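Local coordinates for protein xyloglucan-specific endo-beta-1,4-glucanase (Uncultured bacterium, PDB 4W88) that hydrolyses internal beta-1,4-glucosidic bonds of xyloglucan as a glycoside hydrolase family 5 endoglucanase, at residues N255-K258 / Y259-K263; P213-P216 / N217-V220; G243-K246 / N247-T250; G288-V291 / G292-Q296; I194-T197 / Y198-S202. The protein carries 1 engineered substitution. One frame throughout, in Å; residues are numbered along the deposited sequence.

Interaction 1. Residues N255-K258 / Y259-K263; sequences NIKK and YLIDK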
loop_
_atom_site.group_PDB
_atom_site.type_symbol
_atom_site.label_atom_id
_atom_site.label_comp_id
_atom_site.label_asym_id
_atom_site.label_seq_id
_atom_site.Cartn_x
_atom_site.Cartn_y
_atom_site.Cartn_z
ATOM N N ASN A 255 1.900 -5.685 -19.113
ATOM C CA ASN A 255 2.225 -4.278 -19.151
ATOM C C ASN A 255 3.187 -3.857 -18.040
ATOM O O ASN A 255 4.115 -3.065 -18.261
ATOM C CB ASN A 255 0.965 -3.451 -19.125
ATOM C CG ASN A 255 0.307 -3.403 -20.481
ATOM O OD1 ASN A 255 0.948 -3.567 -21.547
ATOM N ND2 ASN A 255 -0.962 -3.198 -20.470
ATOM N N ILE A 256 2.975 -4.385 -16.840
ATOM C CA ILE A 256 3.885 -4.154 -15.735
ATOM C C ILE A 256 5.307 -4.642 -16.116
ATOM O O ILE A 256 6.292 -3.936 -15.881
ATOM C CB ILE A 256 3.355 -4.806 -14.451
ATOM C CG1 ILE A 256 2.032 -4.110 -14.025
ATOM C CG2 ILE A 256 4.363 -4.658 -13.325
ATOM C CD1 ILE A 256 1.176 -4.855 -13.008
ATOM N N LYS A 257 5.389 -5.819 -16.736
ATOM C CA LYS A 257 6.644 -6.340 -17.258
ATOM C C LYS A 257 7.294 -5.389 -18.324
ATOM O O LYS A 257 8.483 -5.053 -18.248
ATOM C CB LYS A 257 6.405 -7.750 -17.855
ATOM C CG LYS A 257 6.905 -8.876 -16.944
ATOM C CD LYS A 257 6.953 -10.249 -17.639
ATOM C CE LYS A 257 8.240 -10.481 -18.356
ATOM N NZ LYS A 257 9.360 -10.753 -17.427
ATOM N N LYS A 258 6.513 -4.988 -19.324
ATOM C CA LYS A 258 7.020 -4.163 -20.415
ATOM C C LYS A 258 7.614 -2.873 -19.870
ATOM O O LYS A 258 8.697 -2.426 -20.270
ATOM C CB LYS A 258 5.850 -3.811 -21.331
ATOM C CG LYS A 258 6.139 -3.262 -22.714
ATOM C CD LYS A 258 4.867 -3.521 -23.521
ATOM C CE LYS A 258 5.047 -3.349 -25.004
ATOM N NZ LYS A 258 4.877 -1.914 -25.334
ATOM N N TYR A 259 6.906 -2.221 -18.984
ATOM C CA TYR A 259 7.317 -0.858 -18.608
ATOM C C TYR A 259 8.194 -0.761 -17.371
ATOM O O TYR A 259 8.849 0.249 -17.184
ATOM C CB TYR A 259 6.074 -0.005 -18.422
ATOM C CG TYR A 259 5.388 0.363 -19.716
ATOM C CD1 TYR A 259 5.793 1.490 -20.422
ATOM C CD2 TYR A 259 4.367 -0.408 -20.249
ATOM C CE1 TYR A 259 5.193 1.832 -21.611
ATOM C CE2 TYR A 259 3.777 -0.067 -21.468
ATOM C CZ TYR A 259 4.204 1.059 -22.117
ATOM O OH TYR A 259 3.681 1.471 -23.289
ATOM N N LEU A 260 8.205 -1.814 -16.543
ATOM C CA LEU A 260 8.896 -1.769 -15.254
ATOM C C LEU A 260 9.843 -2.957 -15.078
ATOM O O LEU A 260 11.057 -2.786 -15.037
ATOM C CB LEU A 260 7.860 -1.629 -14.076
ATOM C CG LEU A 260 7.054 -0.334 -14.066
ATOM C CD1 LEU A 260 5.900 -0.353 -13.042
ATOM C CD2 LEU A 260 7.924 0.844 -13.790
ATOM N N ILE A 261 9.304 -4.163 -15.004
ATOM C CA ILE A 261 10.126 -5.298 -14.571
ATOM C C ILE A 261 11.219 -5.518 -15.588
ATOM O O ILE A 261 12.387 -5.757 -15.221
ATOM C CB ILE A 261 9.285 -6.571 -14.403
ATOM C CG1 ILE A 261 8.270 -6.387 -13.271
ATOM C CG2 ILE A 261 10.167 -7.793 -14.179
ATOM C CD1 ILE A 261 7.173 -7.420 -13.261
ATOM N N ASP A 262 10.869 -5.486 -16.869
ATOM C CA ASP A 262 11.887 -5.798 -17.918
ATOM C C ASP A 262 12.861 -4.638 -18.222
ATOM O O ASP A 262 13.803 -4.768 -18.946
ATOM C CB ASP A 262 11.217 -6.293 -19.170
ATOM C CG ASP A 262 10.534 -7.666 -19.005
ATOM O OD1 ASP A 262 10.763 -8.442 -18.010
ATOM O OD2 ASP A 262 9.743 -7.973 -19.904
ATOM N N LYS A 263 12.586 -3.511 -17.592
ATOM C CA LYS A 263 13.518 -2.456 -17.559
ATOM C C LYS A 263 14.314 -2.424 -16.273
ATOM O O LYS A 263 15.091 -1.481 -16.046
ATOM C CB LYS A 263 12.790 -1.123 -17.706
ATOM C CG LYS A 263 12.013 -0.900 -18.996
ATOM C CD LYS A 263 11.662 0.594 -18.982
ATOM C CE LYS A 263 10.799 1.051 -20.128
ATOM N NZ LYS A 263 11.476 0.806 -21.428
#
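I256 and I261 meet on the packed side near the end of helix 246-261. Methyl CG2 of I256 lies 3.9 Å from CD1 of I261. The same CD1 rests on the K257 chain, 4.0 Å from its CG. The backbone is tight here too. I256 O is gripped by two donors, L260 N at 2.9 Å and I261 N at 3.1 Å, which come from opposite faces of its plane. The bond to I261 spans five residues, as does the one from D262 N to K257 O. This is a wider pi-type turn in one of the outer helices of the TIM barrel. I256 and L260 plug it onto V267 of strand 267-272. The solvent side, with K257, K258 and D262, is looser. K257 folds back through bends at chi3 (87°) and chi4 (74°). Its NZ thereby meets OD1 of D262 at 2.8 Å, on the syn lone pair, in a salt bridge. D297 offers the same ammonium a second carboxylate. The K258 chain runs alongside the Y259 ring and points the same way. Y259 itself turns to helix 204-208, where it packs on L207 and bonds its hydroxyl to E204. N255 O lies at the ring edge, in its plane, 3.3 Å from CD2 of Y259.

Interaction 2. Residues P213-P216 / N217-V220; sequences PSDP and NIAV
D215 turns its carboxylate forward along the chain to meet N217. CG stands anti to the D215 backbone N (chi1 -174°), on the side of the carbonyl carbon. OD1 then accepts N217 N at 2.9 Å, met nearly head-on to the C-O bond, with an angle of 153° at the hydrogen. This is an Asx turn, with P216 as its middle residue. It leads the chain into strand 218-223 of the barrel.

The P216 ring and the N217 side chain cross obliquely, and ND2 of N217 comes within 4.0 Å of CG of P216. I218 slants across D215. Its CG1 packs on the carbonyl, 3.5 Å from D215 O. Its CG2 lies 3.9 Å from OD1 of D215. The far end of I218 reaches back to the first proline, with CD1 4.2 Å from CD of P213. Helix 164-182 also borders this apolar group, through I178.

Waters fill in the polar side. One water gives a hydrogen to OD1 of D215 at 3.0 Å and takes one from ND2 of N217. A second links P216 O to I218 O. A third links P216 O to OD1 of N217, 2.8 Å from each. The other carboxylate oxygen, OD2 of D215, forms a salt bridge with R182, and R2 bonds to the carbonyls of P213 and D215. D215 is therefore held through both oxygens. The salt bridge with R182 probably favours its charged form, while the Asx turn keeps OD1 on the backbone N-H of N217.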
loop_
_atom_site.group_PDB
_atom_site.type_symbol
_atom_site.label_atom_id
_atom_site.label_comp_id
_atom_site.label_asym_id
_atom_site.label_seq_id
_atom_site.Cartn_x
_atom_site.Cartn_y
_atom_site.Cartn_z
ATOM N N PRO A 213 12.530 7.848 -11.377
ATOM C CA PRO A 213 13.637 8.590 -10.796
ATOM C C PRO A 213 15.007 7.981 -11.037
ATOM O O PRO A 213 15.162 6.756 -11.069
ATOM C CB PRO A 213 13.340 8.503 -9.306
ATOM C CG PRO A 213 11.869 8.258 -9.222
ATOM C CD PRO A 213 11.631 7.342 -10.330
ATOM N N SER A 214 16.008 8.851 -11.195
ATOM C CA SER A 214 17.378 8.359 -11.257
ATOM C C SER A 214 17.854 7.798 -9.888
ATOM O O SER A 214 18.851 7.025 -9.821
ATOM C CB SER A 214 18.312 9.428 -11.852
ATOM O OG SER A 214 18.227 10.556 -10.997
ATOM N N ASP A 215 17.190 8.127 -8.783
ATOM C CA ASP A 215 17.580 7.586 -7.461
ATOM C C ASP A 215 17.520 6.055 -7.556
ATOM O O ASP A 215 16.516 5.495 -7.975
ATOM C CB ASP A 215 16.610 8.128 -6.443
ATOM C CG ASP A 215 16.946 7.796 -5.026
ATOM O OD1 ASP A 215 17.123 6.623 -4.684
ATOM O OD2 ASP A 215 16.899 8.735 -4.227
ATOM N N PRO A 216 18.603 5.394 -7.157
ATOM C CA PRO A 216 18.673 3.912 -7.345
ATOM C C PRO A 216 17.934 3.119 -6.286
ATOM O O PRO A 216 17.817 1.896 -6.407
ATOM C CB PRO A 216 20.171 3.634 -7.252
ATOM C CG PRO A 216 20.691 4.747 -6.371
ATOM C CD PRO A 216 19.866 5.968 -6.648
ATOM N N ASN A 217 17.461 3.829 -5.253
ATOM C CA ASN A 217 16.786 3.214 -4.106
ATOM C C ASN A 217 15.293 3.490 -4.041
ATOM O O ASN A 217 14.741 3.802 -2.969
ATOM C CB ASN A 217 17.491 3.558 -2.794
ATOM C CG ASN A 217 18.870 2.927 -2.740
ATOM O OD1 ASN A 217 19.022 1.746 -2.872
ATOM N ND2 ASN A 217 19.873 3.726 -2.548
ATOM N N ILE A 218 14.656 3.244 -5.182
ATOM C CA ILE A 218 13.232 3.376 -5.287
ATOM C C ILE A 218 12.577 2.109 -5.777
ATOM O O ILE A 218 13.216 1.194 -6.345
ATOM C CB ILE A 218 12.829 4.586 -6.150
ATOM C CG1 ILE A 218 13.217 4.401 -7.616
ATOM C CG2 ILE A 218 13.403 5.838 -5.577
ATOM C CD1 ILE A 218 12.226 3.584 -8.441
ATOM N N ALA A 219 11.268 2.045 -5.554
ATOM C CA ALA A 219 10.414 1.014 -6.172
ATOM C C ALA A 219 9.109 1.694 -6.580
ATOM O O ALA A 219 8.784 2.767 -6.080
ATOM C CB ALA A 219 10.131 -0.164 -5.192
ATOM N N VAL A 220 8.385 1.019 -7.455
ATOM C CA VAL A 220 7.098 1.462 -7.948
ATOM C C VAL A 220 5.960 0.543 -7.392
ATOM O O VAL A 220 6.033 -0.683 -7.536
ATOM C CB VAL A 220 7.025 1.498 -9.467
ATOM C CG1 VAL A 220 5.621 1.945 -9.909
ATOM C CG2 VAL A 220 8.119 2.427 -10.012
HETATM O O HOH W 1 19.403 6.643 -2.681
HETATM O O HOH W 2 15.543 1.448 -7.722
HETATM O O HOH W 3 19.650 0.212 -5.092
#

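Interaction 3. Residues G243-K246 / N247-T250; sequences GSKK and NDIT
N247 folds its amide back over the turn before it, with CG between the backbone N and the carbonyl carbon (chi1 43°). This puts ND2 2.7 Å from S244 O, in a hydrogen bond. The donor is tilted from the carbonyl plane, and the angle at the hydrogen is only 137°. K245 bends at chi2 (-91°) and chi3, and so runs beside D248. Its CD comes to 4.1 Å from OD2 of D248. The charged ends stay further apart, with NZ of K245 4.5 Å from OD1 of D248. That is an attraction of opposite charges beyond salt-bridge range.

The motif is a type I beta turn, G243 to K246, that runs straight into helix 246-261. K246 N closes the turn on G243 O at 3.0 Å. The helix then takes over. K245 O accepts D248 N at 3.0 Å, from well above its carbonyl plane. K246 O accepts T250 N at 2.9 Å, in the carbonyl plane, and I249 N more weakly. CG of K246 also touches OG1 of T250 at 3.9 Å.

I249 turns to the fold and packs on W241 and on W286 of helix 280-295. D248 sits in the first helical turn, where a negative charge is probably welcome near the N-terminal end of the helix. The K245 ammonium nearby would partly offset that charge. The N247 amide meanwhile ties the turn to the helix start.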
loop_
_atom_site.group_PDB
_atom_site.type_symbol
_atom_site.label_atom_id
_atom_site.label_comp_id
_atom_site.label_asym_id
_atom_site.label_seq_id
_atom_site.Cartn_x
_atom_site.Cartn_y
_atom_site.Cartn_z
ATOM N N GLY A 243 -10.273 -20.185 -13.830
ATOM C CA GLY A 243 -9.160 -19.995 -14.712
ATOM C C GLY A 243 -9.454 -19.231 -15.944
ATOM O O GLY A 243 -8.513 -18.707 -16.568
ATOM N N SER A 244 -10.732 -19.182 -16.320
ATOM C CA SER A 244 -11.112 -18.611 -17.600
ATOM C C SER A 244 -10.793 -17.121 -17.721
ATOM O O SER A 244 -10.607 -16.626 -18.824
ATOM C CB SER A 244 -12.603 -18.840 -17.888
ATOM O OG SER A 244 -13.409 -18.032 -17.071
ATOM N N LYS A 245 -10.747 -16.423 -16.584
ATOM C CA LYS A 245 -10.402 -14.990 -16.578
ATOM C C LYS A 245 -8.959 -14.726 -16.171
ATOM O O LYS A 245 -8.612 -13.552 -15.879
ATOM C CB LYS A 245 -11.353 -14.167 -15.685
ATOM C CG LYS A 245 -12.824 -14.222 -16.043
ATOM C CD LYS A 245 -13.224 -13.130 -17.009
ATOM C CE LYS A 245 -12.866 -13.463 -18.418
ATOM N NZ LYS A 245 -13.565 -12.469 -19.287
ATOM N N LYS A 246 -8.105 -15.759 -16.197
ATOM C CA LYS A 246 -6.679 -15.559 -15.852
ATOM C C LYS A 246 -6.021 -14.562 -16.823
ATOM O O LYS A 246 -5.081 -13.818 -16.457
ATOM C CB LYS A 246 -5.887 -16.874 -15.801
ATOM C CG LYS A 246 -4.420 -16.673 -15.436
ATOM C CD LYS A 246 -3.668 -17.995 -15.356
ATOM C CE LYS A 246 -2.283 -17.853 -14.760
ATOM N NZ LYS A 246 -1.717 -19.212 -14.611
ATOM N N ASN A 247 -6.490 -14.578 -18.062
ATOM C CA ASN A 247 -6.036 -13.580 -19.079
ATOM C C ASN A 247 -6.096 -12.110 -18.595
ATOM O O ASN A 247 -5.261 -11.294 -19.010
ATOM C CB ASN A 247 -6.816 -13.762 -20.399
ATOM C CG ASN A 247 -8.322 -13.994 -20.147
ATOM O OD1 ASN A 247 -9.079 -13.066 -19.780
ATOM N ND2 ASN A 247 -8.744 -15.257 -20.257
ATOM N N ASP A 248 -7.081 -11.772 -17.764
ATOM C CA ASP A 248 -7.159 -10.412 -17.225
ATOM C C ASP A 248 -5.915 -10.126 -16.385
ATOM O O ASP A 248 -5.367 -8.980 -16.389
ATOM C CB ASP A 248 -8.406 -10.213 -16.382
ATOM C CG ASP A 248 -9.684 -10.112 -17.225
ATOM O OD1 ASP A 248 -9.696 -10.270 -18.440
ATOM O OD2 ASP A 248 -10.720 -9.870 -16.645
ATOM N N ILE A 249 -5.506 -11.136 -15.602
ATOM C CA ILE A 249 -4.323 -11.005 -14.767
ATOM C C ILE A 249 -3.065 -10.894 -15.639
ATOM O O ILE A 249 -2.239 -9.982 -15.475
ATOM C CB ILE A 249 -4.177 -12.170 -13.824
ATOM C CG1 ILE A 249 -5.343 -12.244 -12.843
ATOM C CG2 ILE A 249 -2.897 -12.038 -13.037
ATOM C CD1 ILE A 249 -5.432 -13.572 -12.037
ATOM N N THR A 250 -2.967 -11.819 -16.591
ATOM C CA THR A 250 -1.824 -11.898 -17.523
ATOM C C THR A 250 -1.576 -10.656 -18.347
ATOM O O THR A 250 -0.426 -10.198 -18.460
ATOM C CB THR A 250 -1.972 -13.137 -18.415
ATOM O OG1 THR A 250 -2.122 -14.276 -17.563
ATOM C CG2 THR A 250 -0.745 -13.337 -19.262
#

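Interaction 4. Residues G288-V291 / G292-Q296; sequences GDYV and GTLDQ
G288 meets G292 one turn on, backbone to backbone. G288 O takes a weak hydrogen bond from G292 N and also a CA-H...O contact, with CA of G292 3.2 Å away. G292 carries no CB, which would run into that oxygen.

D289 comes next. Its carbonyl O accepts the T293 hydroxyl, OG1, at 2.6 Å, nearly along the C=O axis. T293 holds OG1 anti to its carbonyl carbon (chi1 -66°), which turns the hydroxyl back onto the helix. T293 N adds a weaker bond to the same oxygen. The D289 carboxylate points elsewhere and is hydrogen-bonded to W241.

Y290 follows, with its ring laid toward the barrel. CE2 lies 3.8 Å from CD1 of L294, and the methyl approaches the ring at a slant. Y290 O accepts L294 N at 3.2 Å, at 161°. The ring stacks on W286, and its hydroxyl is hydrogen-bonded to T224.

V291 ends the segment. Its O accepts D295 N at 2.8 Å, and its CG1 lies 3.8 Å from OD2 of D295. H338 holds that carboxylate oxygen.

These pairs belong to helix 280-295, which crosses over from strand 267-272 to strand 300-305 in a beta-alpha-beta unit. Y290 and L294 both rest on I269 of the first strand. The buried T293 hydroxyl is satisfied by its own helix, so a polar group can lie against helix 246-261.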
loop_
_atom_site.group_PDB
_atom_site.type_symbol
_atom_site.label_atom_id
_atom_site.label_comp_id
_atom_site.label_asym_id
_atom_site.label_seq_id
_atom_site.Cartn_x
_atom_site.Cartn_y
_atom_site.Cartn_z
ATOM N N GLY A 288 -3.636 -18.795 -6.408
ATOM C CA GLY A 288 -2.692 -19.559 -7.236
ATOM C C GLY A 288 -2.357 -18.870 -8.543
ATOM O O GLY A 288 -1.207 -18.745 -8.912
ATOM N N ASP A 289 -3.382 -18.417 -9.242
ATOM C CA ASP A 289 -3.191 -17.786 -10.540
ATOM C C ASP A 289 -2.592 -16.403 -10.429
ATOM O O ASP A 289 -1.715 -16.013 -11.246
ATOM C CB ASP A 289 -4.551 -17.697 -11.292
ATOM C CG ASP A 289 -4.957 -19.018 -11.901
ATOM O OD1 ASP A 289 -4.082 -19.909 -12.076
ATOM O OD2 ASP A 289 -6.134 -19.173 -12.226
ATOM N N TYR A 290 -3.040 -15.682 -9.413
ATOM C CA TYR A 290 -2.638 -14.271 -9.246
ATOM C C TYR A 290 -1.224 -14.167 -8.625
ATOM O O TYR A 290 -0.297 -13.591 -9.222
ATOM C CB TYR A 290 -3.671 -13.550 -8.413
ATOM C CG TYR A 290 -3.239 -12.132 -8.184
ATOM C CD1 TYR A 290 -3.539 -11.129 -9.066
ATOM C CD2 TYR A 290 -2.501 -11.834 -7.070
ATOM C CE1 TYR A 290 -3.049 -9.830 -8.884
ATOM C CE2 TYR A 290 -2.035 -10.590 -6.841
ATOM C CZ TYR A 290 -2.257 -9.551 -7.708
ATOM O OH TYR A 290 -1.756 -8.291 -7.439
ATOM N N VAL A 291 -1.036 -14.752 -7.448
ATOM C CA VAL A 291 0.287 -14.724 -6.813
ATOM C C VAL A 291 1.297 -15.510 -7.620
ATOM O O VAL A 291 2.464 -15.087 -7.761
ATOM C CB VAL A 291 0.229 -15.101 -5.333
ATOM C CG1 VAL A 291 1.612 -14.960 -4.685
ATOM C CG2 VAL A 291 -0.807 -14.214 -4.600
ATOM N N GLY A 292 0.856 -16.633 -8.181
ATOM C CA GLY A 292 1.704 -17.379 -9.127
ATOM C C GLY A 292 2.261 -16.558 -10.311
ATOM O O GLY A 292 3.453 -16.733 -10.726
ATOM N N THR A 293 1.451 -15.630 -10.799
ATOM C CA THR A 293 1.851 -14.751 -11.855
ATOM C C THR A 293 2.971 -13.806 -11.343
ATOM O O THR A 293 3.998 -13.639 -12.007
ATOM C CB THR A 293 0.666 -13.936 -12.418
ATOM O OG1 THR A 293 -0.269 -14.816 -13.056
ATOM C CG2 THR A 293 1.163 -12.890 -13.471
ATOM N N LEU A 294 2.785 -13.221 -10.151
ATOM C CA LEU A 294 3.801 -12.342 -9.529
ATOM C C LEU A 294 5.107 -13.062 -9.263
ATOM O O LEU A 294 6.216 -12.512 -9.505
ATOM C CB LEU A 294 3.269 -11.752 -8.229
ATOM C CG LEU A 294 2.089 -10.805 -8.379
ATOM C CD1 LEU A 294 1.727 -10.274 -6.998
ATOM C CD2 LEU A 294 2.231 -9.698 -9.416
ATOM N N ASP A 295 4.973 -14.309 -8.812
ATOM C CA ASP A 295 6.151 -15.119 -8.445
ATOM C C ASP A 295 7.072 -15.406 -9.621
ATOM O O ASP A 295 8.258 -15.693 -9.447
ATOM C CB ASP A 295 5.734 -16.419 -7.784
ATOM C CG ASP A 295 5.144 -16.200 -6.400
ATOM O OD1 ASP A 295 5.399 -15.115 -5.787
ATOM O OD2 ASP A 295 4.474 -17.149 -5.895
ATOM N N GLN A 296 6.564 -15.321 -10.827
ATOM C CA GLN A 296 7.428 -15.586 -11.990
ATOM C C GLN A 296 8.612 -14.656 -12.017
ATOM O O GLN A 296 9.651 -15.011 -12.574
ATOM C CB GLN A 296 6.669 -15.332 -13.274
ATOM C CG GLN A 296 5.427 -16.172 -13.454
ATOM C CD GLN A 296 4.696 -15.738 -14.704
ATOM O OE1 GLN A 296 4.072 -14.630 -14.800
ATOM N NE2 GLN A 296 4.841 -16.548 -15.703
#

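Interaction 5. Residues I194-T197 / Y198-S202; sequences IICT and YGHNS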
loop_
_atom_site.group_PDB
_atom_site.type_symbol
_atom_site.label_atom_id
_atom_site.label_comp_id
_atom_site.label_asym_id
_atom_site.label_seq_id
_atom_site.Cartn_x
_atom_site.Cartn_y
_atom_site.Cartn_z
ATOM N N ILE A 194 9.004 4.291 -2.134
ATOM C CA ILE A 194 8.093 3.582 -3.002
ATOM C C ILE A 194 7.133 4.639 -3.572
ATOM O O ILE A 194 6.266 5.185 -2.869
ATOM C CB ILE A 194 7.312 2.466 -2.263
ATOM C CG1 ILE A 194 8.254 1.468 -1.586
ATOM C CG2 ILE A 194 6.382 1.720 -3.252
ATOM C CD1 ILE A 194 7.577 0.434 -0.672
ATOM N N ILE A 195 7.343 4.934 -4.841
ATOM C CA ILE A 195 6.570 5.912 -5.550
ATOM C C ILE A 195 5.360 5.189 -6.166
ATOM O O ILE A 195 5.228 3.954 -6.071
ATOM C CB ILE A 195 7.422 6.639 -6.622
ATOM C CG1 ILE A 195 7.882 5.711 -7.740
ATOM C CG2 ILE A 195 8.545 7.439 -5.970
ATOM C CD1 ILE A 195 8.419 6.424 -8.981
ATOM N N CYS A 196 4.497 5.915 -6.871
ATOM C CA CYS A 196 3.312 5.299 -7.438
ATOM C C CYS A 196 2.863 5.991 -8.705
ATOM O O CYS A 196 3.267 7.123 -9.005
ATOM C CB CYS A 196 2.153 5.290 -6.410
ATOM S SG CYS A 196 1.544 6.894 -5.925
ATOM N N THR A 197 1.991 5.292 -9.445
ATOM C CA THR A 197 1.243 5.880 -10.508
ATOM C C THR A 197 -0.025 6.588 -9.995
ATOM O O THR A 197 -0.448 6.410 -8.856
ATOM C CB THR A 197 0.783 4.781 -11.466
ATOM O OG1 THR A 197 0.110 3.813 -10.672
ATOM C CG2 THR A 197 1.948 4.143 -12.266
ATOM N N TYR A 198 -0.650 7.359 -10.877
ATOM C CA TYR A 198 -1.942 7.978 -10.575
ATOM C C TYR A 198 -2.892 6.845 -10.152
ATOM O O TYR A 198 -2.996 5.815 -10.855
ATOM C CB TYR A 198 -2.524 8.638 -11.821
ATOM C CG TYR A 198 -3.821 9.345 -11.557
ATOM C CD1 TYR A 198 -5.075 8.666 -11.529
ATOM C CD2 TYR A 198 -3.849 10.718 -11.323
ATOM C CE1 TYR A 198 -6.243 9.387 -11.253
ATOM C CE2 TYR A 198 -5.032 11.422 -11.114
ATOM C CZ TYR A 198 -6.218 10.777 -11.096
ATOM O OH TYR A 198 -7.362 11.495 -10.869
ATOM N N GLY A 199 -3.554 6.996 -9.003
ATOM C CA GLY A 199 -4.469 5.963 -8.515
ATOM C C GLY A 199 -3.888 4.597 -8.195
ATOM O O GLY A 199 -4.671 3.643 -8.029
ATOM N N HIS A 200 -2.553 4.466 -8.157
ATOM C CA HIS A 200 -1.895 3.179 -8.186
ATOM C C HIS A 200 -2.372 2.285 -9.363
ATOM O O HIS A 200 -2.307 1.045 -9.287
ATOM C CB HIS A 200 -2.093 2.478 -6.858
ATOM C CG HIS A 200 -1.105 2.826 -5.774
ATOM N ND1 HIS A 200 -1.076 4.047 -5.136
ATOM C CD2 HIS A 200 -0.091 2.104 -5.238
ATOM C CE1 HIS A 200 -0.116 4.053 -4.229
ATOM N NE2 HIS A 200 0.506 2.890 -4.286
ATOM N N ASN A 201 -2.829 2.923 -10.440
ATOM C CA ASN A 201 -3.331 2.280 -11.671
ATOM C C ASN A 201 -2.170 1.740 -12.513
ATOM O O ASN A 201 -1.095 2.329 -12.544
ATOM C CB ASN A 201 -4.197 3.283 -12.458
ATOM C CG ASN A 201 -4.717 2.721 -13.759
ATOM O OD1 ASN A 201 -4.036 2.778 -14.801
ATOM N ND2 ASN A 201 -5.914 2.166 -13.725
ATOM N N SER A 202 -2.416 0.593 -13.163
ATOM C CA SER A 202 -1.422 -0.103 -14.003
ATOM C C SER A 202 -1.802 -0.261 -15.484
ATOM O O SER A 202 -1.221 -1.109 -16.182
ATOM C CB SER A 202 -1.095 -1.483 -13.412
ATOM O OG SER A 202 -2.200 -2.284 -13.460
#
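H200 meets C196 with the flat of its imidazole. Its CB points away from segment 194-197, and the ring beyond it swings back over the cysteine. CG lies 4.1 Å from CB of C196. ND1 is nearer, at 3.7 Å from that CB, and bonds to the backbone N of E149, a residue of the glycan pocket. CE1 makes the closest approach, 3.4 Å from CB of C196, and also lies 3.7 Å from SG. NE2 is hydrogen-bonded to E145 at the end of strand 142-145. The cysteine CB thus sits over one face of the ring, offset toward its rim, in a CH-pi contact. SG takes an oblique place beside it. The imidazole also stacks with H223.

The loop that carries H200 follows strand 193-196, at the end of the barrel where the sugar binds. H200 N bonds to T197 O at 2.9 Å and closes a type II beta turn through Y198 and G199. The donor stands 55° out of the carbonyl plane. T197 carries OG1 between its backbone N and carbonyl carbon (chi1 53°), and from there the hydroxyl donates to N201 O at 2.7 Å. N201 in turn bonds its side chain to T206.

Both imidazole nitrogens have partners, and C196 backs the ring. Its rotation is therefore fixed. This is consistent with a second-shell role for H200, which ties E145 to the backbone of E149 in the pocket.

Interaction 5 is the buried one, at the sugar-binding end of the barrel. Interactions 2 and 3 are surface contacts, and 1 and 4 are partly buried. Interactions 2 and 5 join neighbouring strands: A219 O probably bonds to I195 N, and P213 packs on I195. Interactions 1 and 3 use two parts of helix 246-261, its late turns and its start. Interaction 1 touches 2 through L260 and V220, and 5 through I256 and S202. Interactions 3 and 4 bring two outer helices together, with I249 against T293 and a long, weak ion pair of K246 with D289. Waters bridge interaction 2, charges edge 1 and 3, and interaction 5 combines ring packing with buried hydrogen bonds.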